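Long-range contacts in salicylaldehyde dehydrogenase NahF (Pseudomonas putida, PDB 4JZ6), which probably oxidises salicylaldehyde to salicylate with NAD+ and water, a step of naphthalene degradation, as a member of the aldehyde dehydrogenase family: residues E351-D359 with R391-I401; V163-A173 with S194-T202. All blocks are in the same frame, centred on the assembly; numbering follows the deposited sequence.

How the interactions relate
Interaction 2 (163-173 with 194-202) closes before interaction 1 (351-359 with 391-401) opens, and their centres lie about 26 Å apart. The earlier one joins the loops and helices that follow strands 159-162 and 186-189, neighbours in the six-stranded sheet. The later one packs helix 349-362 on the loop that leads from strand 381-384 into strand 401-407, strands that both lie in the seven-stranded sheet. The two meet at Phe398, whose CZ lies 3.6 Å from Asn166 ND2 and whose CD2 lies 3.8 Å from Trp165 CH2. Phe398 is about 6 Å (side chain) from a bound salicylaldehyde, and Asn166, Gly167 and Val170 line its pocket, near where the two sheet systems meet.

Interaction 1: residues E351-D359 with R391-I401; sequences ERINGLFKD and RIYDEETFGPI
Ile353 opens the contact by setting its CD1 3.9 Å from Gly399 CA and beside the carbonyl of Phe398. A glycine suits that place, because a CB there would run into the isoleucine. The other branch, CG2, meets CG2 of Ile401 as the two side chains run alongside in opposite senses. One turn on, Leu356 fills the curve of the loop. Its CG sits on the Thr397 methyl, and CD1 lies 3.7 Å from Glu395 CB and close to the backbone of Ile392. CD2 lies over one face of the Arg391 guanidinium, 3.5 Å from NH2. Phe357 follows, with CD2 4.0 Å from Ile401 CD1; its ring also rests on Thr381 and Leu383. Asp359 ends the row: with CG anti to the backbone N (chi1 174°), OD2 reaches Arg391 N at 3.0 Å in a nearly straight bond (167°) that arrives from above the carboxylate plane. A water hydrogen-bonded to Asp359 OD2, Leu356 O and Ile392 N ties the helix to the next amide as well. Within the loop, Arg391 NH2 pairs with Glu395 OE1 at 2.5 Å, a salt bridge that steadies the guanidinium beside the leucine, its NE adding two weak bonds to the same carboxylate. Apolar branches thus seat the helix on the loop, while Asp359 grips the amide of Arg391 and probably leaves the arginine's charge to be balanced mainly by Glu395.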
loop_
_atom_site.group_PDB
_atom_site.type_symbol
_atom_site.label_atom_id
_atom_site.label_comp_id
_atom_site.label_asym_id
_atom_site.label_seq_id
_atom_site.Cartn_x
_atom_site.Cartn_y
_atom_site.Cartn_z
ATOM N N GLU A 351 -24.199 -6.993 -23.722
ATOM C CA GLU A 351 -23.706 -8.296 -24.132
ATOM C C GLU A 351 -23.141 -9.039 -22.923
ATOM O O GLU A 351 -23.367 -10.239 -22.759
ATOM C CB GLU A 351 -22.650 -8.138 -25.225
ATOM C CG GLU A 351 -22.846 -9.053 -26.419
ATOM C CD GLU A 351 -22.346 -10.462 -26.159
ATOM O OE1 GLU A 351 -21.140 -10.614 -25.859
ATOM O OE2 GLU A 351 -23.156 -11.410 -26.253
ATOM N N ARG A 352 -22.415 -8.316 -22.072
ATOM C CA ARG A 352 -21.915 -8.891 -20.822
ATOM C C ARG A 352 -23.058 -9.237 -19.875
ATOM O O ARG A 352 -23.109 -10.335 -19.326
ATOM C CB ARG A 352 -20.954 -7.933 -20.118
ATOM C CG ARG A 352 -19.604 -7.786 -20.792
ATOM C CD ARG A 352 -18.598 -7.144 -19.844
ATOM N NE ARG A 352 -17.241 -7.148 -20.386
ATOM C CZ ARG A 352 -16.171 -6.718 -19.722
ATOM N NH1 ARG A 352 -14.972 -6.758 -20.291
ATOM N NH2 ARG A 352 -16.298 -6.250 -18.487
ATOM N N ILE A 353 -23.967 -8.285 -19.690
ATOM C CA ILE A 353 -25.118 -8.450 -18.809
ATOM C C ILE A 353 -25.982 -9.643 -19.204
ATOM O O ILE A 353 -26.371 -10.440 -18.351
ATOM C CB ILE A 353 -25.977 -7.171 -18.782
ATOM C CG1 ILE A 353 -25.175 -6.024 -18.161
ATOM C CG2 ILE A 353 -27.269 -7.398 -18.010
ATOM C CD1 ILE A 353 -25.884 -4.694 -18.166
ATOM N N ASN A 354 -26.271 -9.771 -20.496
ATOM C CA ASN A 354 -27.080 -10.883 -20.987
ATOM C C ASN A 354 -26.464 -12.255 -20.729
ATOM O O ASN A 354 -27.175 -13.207 -20.416
ATOM C CB ASN A 354 -27.401 -10.710 -22.471
ATOM C CG ASN A 354 -28.329 -9.542 -22.729
ATOM O OD1 ASN A 354 -29.057 -9.104 -21.834
ATOM N ND2 ASN A 354 -28.302 -9.023 -23.951
ATOM N N GLY A 355 -25.145 -12.356 -20.866
ATOM C CA GLY A 355 -24.444 -13.577 -20.508
ATOM C C GLY A 355 -24.728 -13.927 -19.059
ATOM O O GLY A 355 -25.068 -15.065 -18.737
ATOM N N LEU A 356 -24.608 -12.929 -18.188
ATOM C CA LEU A 356 -24.927 -13.082 -16.772
ATOM C C LEU A 356 -26.416 -13.382 -16.562
ATOM O O LEU A 356 -26.784 -14.207 -15.723
ATOM C CB LEU A 356 -24.537 -11.814 -16.003
ATOM C CG LEU A 356 -23.091 -11.612 -15.528
ATOM C CD1 LEU A 356 -22.748 -12.605 -14.439
ATOM C CD2 LEU A 356 -22.084 -11.717 -16.657
ATOM N N PHE A 357 -27.257 -12.704 -17.341
ATOM C CA PHE A 357 -28.711 -12.820 -17.261
ATOM C C PHE A 357 -29.178 -14.232 -17.641
ATOM O O PHE A 357 -29.941 -14.858 -16.903
ATOM C CB PHE A 357 -29.330 -11.769 -18.189
ATOM C CG PHE A 357 -30.789 -11.478 -17.940
ATOM C CD1 PHE A 357 -31.732 -12.492 -17.891
ATOM C CD2 PHE A 357 -31.219 -10.168 -17.792
ATOM C CE1 PHE A 357 -33.073 -12.210 -17.680
ATOM C CE2 PHE A 357 -32.559 -9.876 -17.583
ATOM C CZ PHE A 357 -33.485 -10.899 -17.525
ATOM N N LYS A 358 -28.731 -14.724 -18.793
ATOM C CA LYS A 358 -29.119 -16.054 -19.251
ATOM C C LYS A 358 -28.714 -17.122 -18.244
ATOM O O LYS A 358 -29.502 -18.012 -17.922
ATOM C CB LYS A 358 -28.506 -16.374 -20.617
ATOM C CG LYS A 358 -28.892 -17.757 -21.138
ATOM C CD LYS A 358 -28.081 -18.188 -22.361
ATOM C CE LYS A 358 -28.551 -19.554 -22.872
ATOM N NZ LYS A 358 -27.754 -20.054 -24.031
ATOM N N ASP A 359 -27.481 -17.027 -17.752
ATOM C CA ASP A 359 -26.959 -18.001 -16.801
ATOM C C ASP A 359 -27.829 -18.086 -15.553
ATOM O O ASP A 359 -28.222 -19.175 -15.135
ATOM C CB ASP A 359 -25.518 -17.663 -16.411
ATOM C CG ASP A 359 -24.992 -18.561 -15.307
ATOM O OD1 ASP A 359 -24.436 -19.633 -15.627
ATOM O OD2 ASP A 359 -25.145 -18.196 -14.121
ATOM N N ARG A 391 -23.624 -17.042 -11.853
ATOM C CA ARG A 391 -22.532 -16.090 -12.029
ATOM C C ARG A 391 -22.904 -14.715 -11.476
ATOM O O ARG A 391 -22.093 -14.068 -10.820
ATOM C CB ARG A 391 -22.151 -15.970 -13.505
ATOM C CG ARG A 391 -21.629 -17.249 -14.139
ATOM C CD ARG A 391 -21.334 -17.027 -15.614
ATOM N NE ARG A 391 -20.486 -15.854 -15.815
ATOM C CZ ARG A 391 -20.401 -15.175 -16.954
ATOM N NH1 ARG A 391 -21.119 -15.547 -18.008
ATOM N NH2 ARG A 391 -19.601 -14.119 -17.040
ATOM N N ILE A 392 -24.142 -14.287 -11.722
ATOM C CA ILE A 392 -24.592 -12.956 -11.318
ATOM C C ILE A 392 -24.675 -12.786 -9.795
ATOM O O ILE A 392 -24.778 -11.665 -9.291
ATOM C CB ILE A 392 -25.940 -12.576 -11.988
ATOM C CG1 ILE A 392 -26.091 -11.053 -12.073
ATOM C CG2 ILE A 392 -27.108 -13.208 -11.254
ATOM C CD1 ILE A 392 -27.247 -10.600 -12.936
ATOM N N TYR A 393 -24.612 -13.899 -9.068
ATOM C CA TYR A 393 -24.554 -13.879 -7.607
ATOM C C TYR A 393 -23.426 -12.987 -7.070
ATOM O O TYR A 393 -23.614 -12.254 -6.103
ATOM C CB TYR A 393 -24.400 -15.308 -7.086
ATOM C CG TYR A 393 -24.356 -15.486 -5.583
ATOM C CD1 TYR A 393 -23.144 -15.657 -4.919
ATOM C CD2 TYR A 393 -25.525 -15.535 -4.835
ATOM C CE1 TYR A 393 -23.099 -15.850 -3.550
ATOM C CE2 TYR A 393 -25.492 -15.730 -3.465
ATOM C CZ TYR A 393 -24.278 -15.885 -2.825
ATOM O OH TYR A 393 -24.245 -16.076 -1.456
ATOM N N ASP A 394 -22.258 -13.030 -7.700
ATOM C CA ASP A 394 -21.151 -12.222 -7.206
ATOM C C ASP A 394 -20.388 -11.478 -8.301
ATOM O O ASP A 394 -19.564 -10.614 -8.008
ATOM C CB ASP A 394 -20.190 -13.072 -6.368
ATOM C CG ASP A 394 -19.266 -12.229 -5.508
ATOM O OD1 ASP A 394 -19.712 -11.154 -5.042
ATOM O OD2 ASP A 394 -18.097 -12.632 -5.299
ATOM N N GLU A 395 -20.652 -11.804 -9.560
ATOM C CA GLU A 395 -20.021 -11.076 -10.657
ATOM C C GLU A 395 -20.620 -9.676 -10.800
ATOM O O GLU A 395 -21.840 -9.514 -10.841
ATOM C CB GLU A 395 -20.164 -11.846 -11.967
ATOM C CG GLU A 395 -18.846 -12.293 -12.567
ATOM C CD GLU A 395 -18.999 -13.508 -13.460
ATOM O OE1 GLU A 395 -19.021 -13.334 -14.697
ATOM O OE2 GLU A 395 -19.094 -14.635 -12.922
ATOM N N GLU A 396 -19.758 -8.669 -10.869
ATOM C CA GLU A 396 -20.214 -7.293 -11.030
ATOM C C GLU A 396 -20.885 -7.103 -12.384
ATOM O O GLU A 396 -20.377 -7.561 -13.405
ATOM C CB GLU A 396 -19.044 -6.315 -10.879
ATOM C CG GLU A 396 -19.463 -4.859 -10.818
ATOM C CD GLU A 396 -18.298 -3.922 -10.569
ATOM O OE1 GLU A 396 -18.502 -2.885 -9.902
ATOM O OE2 GLU A 396 -17.177 -4.219 -11.043
ATOM N N THR A 397 -22.029 -6.428 -12.386
ATOM C CA THR A 397 -22.767 -6.171 -13.613
ATOM C C THR A 397 -23.028 -4.676 -13.750
ATOM O O THR A 397 -23.881 -4.122 -13.065
ATOM C CB THR A 397 -24.116 -6.917 -13.617
ATOM O OG1 THR A 397 -24.996 -6.329 -12.651
ATOM C CG2 THR A 397 -23.917 -8.394 -13.286
ATOM N N PHE A 398 -22.290 -4.020 -14.634
ATOM C CA PHE A 398 -22.396 -2.573 -14.779
ATOM C C PHE A 398 -23.621 -2.187 -15.588
ATOM O O PHE A 398 -23.533 -1.974 -16.799
ATOM C CB PHE A 398 -21.129 -2.010 -15.430
ATOM C CG PHE A 398 -20.367 -1.071 -14.543
ATOM C CD1 PHE A 398 -20.016 -1.447 -13.251
ATOM C CD2 PHE A 398 -20.001 0.189 -14.995
ATOM C CE1 PHE A 398 -19.318 -0.582 -12.428
ATOM C CE2 PHE A 398 -19.298 1.060 -14.174
ATOM C CZ PHE A 398 -18.957 0.674 -12.888
ATOM N N GLY A 399 -24.764 -2.093 -14.920
ATOM C CA GLY A 399 -26.008 -1.799 -15.607
ATOM C C GLY A 399 -27.202 -1.627 -14.689
ATOM O O GLY A 399 -27.101 -1.859 -13.482
ATOM N N PRO A 400 -28.340 -1.199 -15.264
ATOM C CA PRO A 400 -29.611 -1.027 -14.552
ATOM C C PRO A 400 -30.260 -2.378 -14.239
ATOM O O PRO A 400 -31.422 -2.626 -14.579
ATOM C CB PRO A 400 -30.464 -0.250 -15.555
ATOM C CG PRO A 400 -29.948 -0.681 -16.888
ATOM C CD PRO A 400 -28.459 -0.852 -16.693
ATOM N N ILE A 401 -29.487 -3.249 -13.600
ATOM C CA ILE A 401 -29.968 -4.550 -13.168
ATOM C C ILE A 401 -29.423 -4.802 -11.767
ATOM O O ILE A 401 -28.350 -4.305 -11.419
ATOM C CB ILE A 401 -29.531 -5.672 -14.141
ATOM C CG1 ILE A 401 -30.128 -7.019 -13.726
ATOM C CG2 ILE A 401 -28.020 -5.750 -14.234
ATOM C CD1 ILE A 401 -29.779 -8.167 -14.656
HETATM O O HOH W 1 -20.824 -12.830 -19.641
HETATM O O HOH W 2 -25.945 -15.691 -13.420
#

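Interaction 2: residues V163-A173 with S194-T202; sequences VPWNGTAVLAA and SPATHALIT. With NK (salicylaldehyde), chain B.
His198 pushes its imidazole from helix 195-208 into the bend of 163-173, where the carbonyl oxygens of Pro164 and Thr168 both approach the rim of the ring roughly in its plane. NE2 gives a weak hydrogen bond to Thr168 O at 3.0 Å, bent to 125°, while CE1 comes 3.1 Å from Pro164 O. At the other nitrogen, ND1 bonds to Ser191 N, so two polar atoms of one buried ring have partners on different loops. Ser194 OG sits 3.2 Å above the centre of one ring face, and the His198 and Phe188 rings stack edge-to-face. Replacing this ring by an alanine's methyl is likely to leave Thr168 O and Ser191 N without these partners and to open a gap between the bend and the helix.

Thr168 turns its two branches to different tasks. Its methyl CG2, anti to the backbone N, packs at 3.5 Å on Thr197 CG2 and against Ser194, whereas OG1 folds back on its own loop to bond Trp165 O at 2.6 Å, bracing the turn. The hydroxyl of Thr197 is held by Glu106. Further along, the slim Ala172 and Ala173 let Ile201 come close: its CG1 is anti to the backbone N (chi1 -172°), which carries CD1 to 3.6 Å from Ala172 CB and also beside Ala169 O.

The far side of the bend belongs to the substrate site. Gly167 CA lies 3.1 Å from OAF of salicylaldehyde, where a side chain would clash, and Val170 CG1 touches its ring. Strands 159-162 and 186-189 are parallel neighbours, and the helices after them pack here as in the Rossmann-like alpha/beta domain of aldehyde dehydrogenases, with the first strand-to-helix loop lining the aldehyde pocket.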
loop_
_atom_site.group_PDB
_atom_site.type_symbol
_atom_site.label_atom_id
_atom_site.label_comp_id
_atom_site.label_asym_id
_atom_site.label_seq_id
_atom_site.Cartn_x
_atom_site.Cartn_y
_atom_site.Cartn_z
ATOM N N VAL A 163 -8.021 7.301 -14.688
ATOM C CA VAL A 163 -9.393 7.630 -14.307
ATOM C C VAL A 163 -10.406 7.132 -15.328
ATOM O O VAL A 163 -10.238 7.371 -16.524
ATOM C CB VAL A 163 -9.558 9.150 -14.166
ATOM C CG1 VAL A 163 -10.978 9.505 -13.758
ATOM C CG2 VAL A 163 -8.563 9.686 -13.160
ATOM N N PRO A 164 -11.464 6.439 -14.859
ATOM C CA PRO A 164 -12.500 5.887 -15.738
ATOM C C PRO A 164 -13.549 6.933 -16.114
ATOM O O PRO A 164 -13.312 8.129 -15.930
ATOM C CB PRO A 164 -13.133 4.804 -14.872
ATOM C CG PRO A 164 -13.039 5.365 -13.502
ATOM C CD PRO A 164 -11.720 6.093 -13.447
ATOM N N TRP A 165 -14.701 6.479 -16.602
ATOM C CA TRP A 165 -15.682 7.348 -17.250
ATOM C C TRP A 165 -16.982 7.550 -16.455
ATOM O O TRP A 165 -17.778 8.426 -16.790
ATOM C CB TRP A 165 -16.033 6.745 -18.607
ATOM C CG TRP A 165 -16.375 5.304 -18.455
ATOM C CD1 TRP A 165 -15.522 4.243 -18.559
ATOM C CD2 TRP A 165 -17.653 4.763 -18.106
ATOM N NE1 TRP A 165 -16.196 3.070 -18.315
ATOM C CE2 TRP A 165 -17.505 3.361 -18.033
ATOM C CE3 TRP A 165 -18.912 5.321 -17.862
ATOM C CZ2 TRP A 165 -18.569 2.515 -17.724
ATOM C CZ3 TRP A 165 -19.966 4.479 -17.551
ATOM C CH2 TRP A 165 -19.790 3.094 -17.488
ATOM N N ASN A 166 -17.209 6.743 -15.421
ATOM C CA ASN A 166 -18.514 6.727 -14.750
ATOM C C ASN A 166 -18.751 7.864 -13.754
ATOM O O ASN A 166 -19.696 8.642 -13.903
ATOM C CB ASN A 166 -18.785 5.363 -14.110
ATOM C CG ASN A 166 -17.690 4.941 -13.163
ATOM O OD1 ASN A 166 -16.552 5.395 -13.281
ATOM N ND2 ASN A 166 -18.023 4.069 -12.213
ATOM N N GLY A 167 -17.904 7.956 -12.736
ATOM C CA GLY A 167 -17.875 9.135 -11.888
ATOM C C GLY A 167 -17.042 10.160 -12.631
ATOM O O GLY A 167 -16.000 10.610 -12.154
ATOM N N THR A 168 -17.537 10.524 -13.810
ATOM C CA THR A 168 -16.767 11.188 -14.854
ATOM C C THR A 168 -15.915 12.355 -14.378
ATOM O O THR A 168 -14.759 12.494 -14.780
ATOM C CB THR A 168 -17.695 11.687 -15.962
ATOM O OG1 THR A 168 -18.729 10.720 -16.186
ATOM C CG2 THR A 168 -16.921 11.878 -17.226
ATOM N N ALA A 169 -16.486 13.181 -13.512
ATOM C CA ALA A 169 -15.796 14.365 -13.029
ATOM C C ALA A 169 -15.110 14.123 -11.693
ATOM O O ALA A 169 -13.927 14.423 -11.537
ATOM C CB ALA A 169 -16.763 15.521 -12.920
ATOM N N VAL A 170 -15.850 13.585 -10.726
ATOM C CA VAL A 170 -15.328 13.470 -9.368
ATOM C C VAL A 170 -14.144 12.497 -9.259
ATOM O O VAL A 170 -13.231 12.710 -8.457
ATOM C CB VAL A 170 -16.443 13.137 -8.344
ATOM C CG1 VAL A 170 -16.965 11.724 -8.549
ATOM C CG2 VAL A 170 -15.945 13.348 -6.914
ATOM N N LEU A 171 -14.143 11.454 -10.088
ATOM C CA LEU A 171 -13.055 10.477 -10.079
ATOM C C LEU A 171 -11.758 11.070 -10.628
ATOM O O LEU A 171 -10.660 10.701 -10.212
ATOM C CB LEU A 171 -13.448 9.219 -10.852
ATOM C CG LEU A 171 -14.621 8.448 -10.246
ATOM C CD1 LEU A 171 -14.807 7.109 -10.943
ATOM C CD2 LEU A 171 -14.412 8.262 -8.763
ATOM N N ALA A 172 -11.889 11.990 -11.570
ATOM C CA ALA A 172 -10.739 12.739 -12.040
ATOM C C ALA A 172 -10.290 13.702 -10.950
ATOM O O ALA A 172 -9.108 13.754 -10.605
ATOM C CB ALA A 172 -11.078 13.503 -13.328
ATOM N N ALA A 173 -11.247 14.456 -10.412
ATOM C CA ALA A 173 -10.970 15.481 -9.408
ATOM C C ALA A 173 -10.169 14.934 -8.238
ATOM O O ALA A 173 -9.144 15.499 -7.859
ATOM C CB ALA A 173 -12.265 16.092 -8.915
ATOM N N SER A 194 -14.916 9.287 -22.199
ATOM C CA SER A 194 -15.149 10.600 -21.611
ATOM C C SER A 194 -14.050 11.634 -21.919
ATOM O O SER A 194 -13.570 12.313 -21.010
ATOM C CB SER A 194 -15.333 10.438 -20.097
ATOM O OG SER A 194 -14.833 11.561 -19.400
ATOM N N PRO A 195 -13.655 11.781 -23.200
ATOM C CA PRO A 195 -12.506 12.665 -23.416
ATOM C C PRO A 195 -12.826 14.158 -23.326
ATOM O O PRO A 195 -11.947 14.934 -22.946
ATOM C CB PRO A 195 -12.048 12.295 -24.828
ATOM C CG PRO A 195 -13.270 11.855 -25.498
ATOM C CD PRO A 195 -14.096 11.154 -24.458
ATOM N N ALA A 196 -14.044 14.559 -23.669
ATOM C CA ALA A 196 -14.408 15.969 -23.580
ATOM C C ALA A 196 -14.526 16.414 -22.128
ATOM O O ALA A 196 -14.118 17.521 -21.771
ATOM C CB ALA A 196 -15.699 16.245 -24.327
ATOM N N THR A 197 -15.082 15.545 -21.292
ATOM C CA THR A 197 -15.264 15.857 -19.882
ATOM C C THR A 197 -13.933 15.957 -19.151
ATOM O O THR A 197 -13.720 16.859 -18.342
ATOM C CB THR A 197 -16.110 14.791 -19.187
ATOM O OG1 THR A 197 -17.166 14.383 -20.058
ATOM C CG2 THR A 197 -16.696 15.343 -17.901
ATOM N N HIS A 198 -13.041 15.016 -19.438
ATOM C CA HIS A 198 -11.726 14.996 -18.809
ATOM C C HIS A 198 -10.829 16.130 -19.310
ATOM O O HIS A 198 -9.998 16.656 -18.570
ATOM C CB HIS A 198 -11.070 13.634 -19.017
ATOM C CG HIS A 198 -11.685 12.551 -18.195
ATOM N ND1 HIS A 198 -11.444 11.213 -18.418
ATOM C CD2 HIS A 198 -12.528 12.609 -17.134
ATOM C CE1 HIS A 198 -12.113 10.493 -17.535
ATOM N NE2 HIS A 198 -12.778 11.316 -16.744
ATOM N N ALA A 199 -10.996 16.511 -20.570
ATOM C CA ALA A 199 -10.285 17.673 -21.073
ATOM C C ALA A 199 -10.820 18.909 -20.353
ATOM O O ALA A 199 -10.053 19.789 -19.955
ATOM C CB ALA A 199 -10.461 17.799 -22.565
ATOM N N LEU A 200 -12.140 18.956 -20.170
ATOM C CA LEU A 200 -12.780 20.084 -19.506
ATOM C C LEU A 200 -12.294 20.269 -18.071
ATOM O O LEU A 200 -11.950 21.382 -17.665
ATOM C CB LEU A 200 -14.304 19.947 -19.528
ATOM C CG LEU A 200 -15.029 21.164 -18.939
ATOM C CD1 LEU A 200 -14.590 22.435 -19.650
ATOM C CD2 LEU A 200 -16.537 21.002 -19.002
ATOM N N ILE A 201 -12.269 19.185 -17.302
ATOM C CA ILE A 201 -11.820 19.277 -15.921
ATOM C C ILE A 201 -10.376 19.762 -15.902
ATOM O O ILE A 201 -9.998 20.579 -15.067
ATOM C CB ILE A 201 -12.007 17.940 -15.132
ATOM C CG1 ILE A 201 -11.714 18.142 -13.646
ATOM C CG2 ILE A 201 -11.129 16.836 -15.679
ATOM C CD1 ILE A 201 -12.063 16.955 -12.791
ATOM N N THR A 202 -9.589 19.286 -16.861
ATOM C CA THR A 202 -8.218 19.745 -17.011
ATOM C C THR A 202 -8.200 21.248 -17.253
ATOM O O THR A 202 -7.452 21.981 -16.604
ATOM C CB THR A 202 -7.509 19.045 -18.185
ATOM O OG1 THR A 202 -7.554 17.627 -17.995
ATOM C CG2 THR A 202 -6.054 19.503 -18.286
HETATM O OAH NK B . -18.129 3.824 -8.035
HETATM C CAD NK B . -17.687 4.782 -8.638
HETATM C CAA NK B . -17.730 6.073 -7.918
HETATM C CAC NK B . -17.233 6.203 -6.622
HETATM C CAG NK B . -17.302 7.440 -5.988
HETATM C CAI NK B . -17.870 8.526 -6.628
HETATM C CAE NK B . -18.370 8.395 -7.910
HETATM C CAB NK B . -18.302 7.163 -8.559
HETATM O OAF NK B . -18.785 6.982 -9.834
#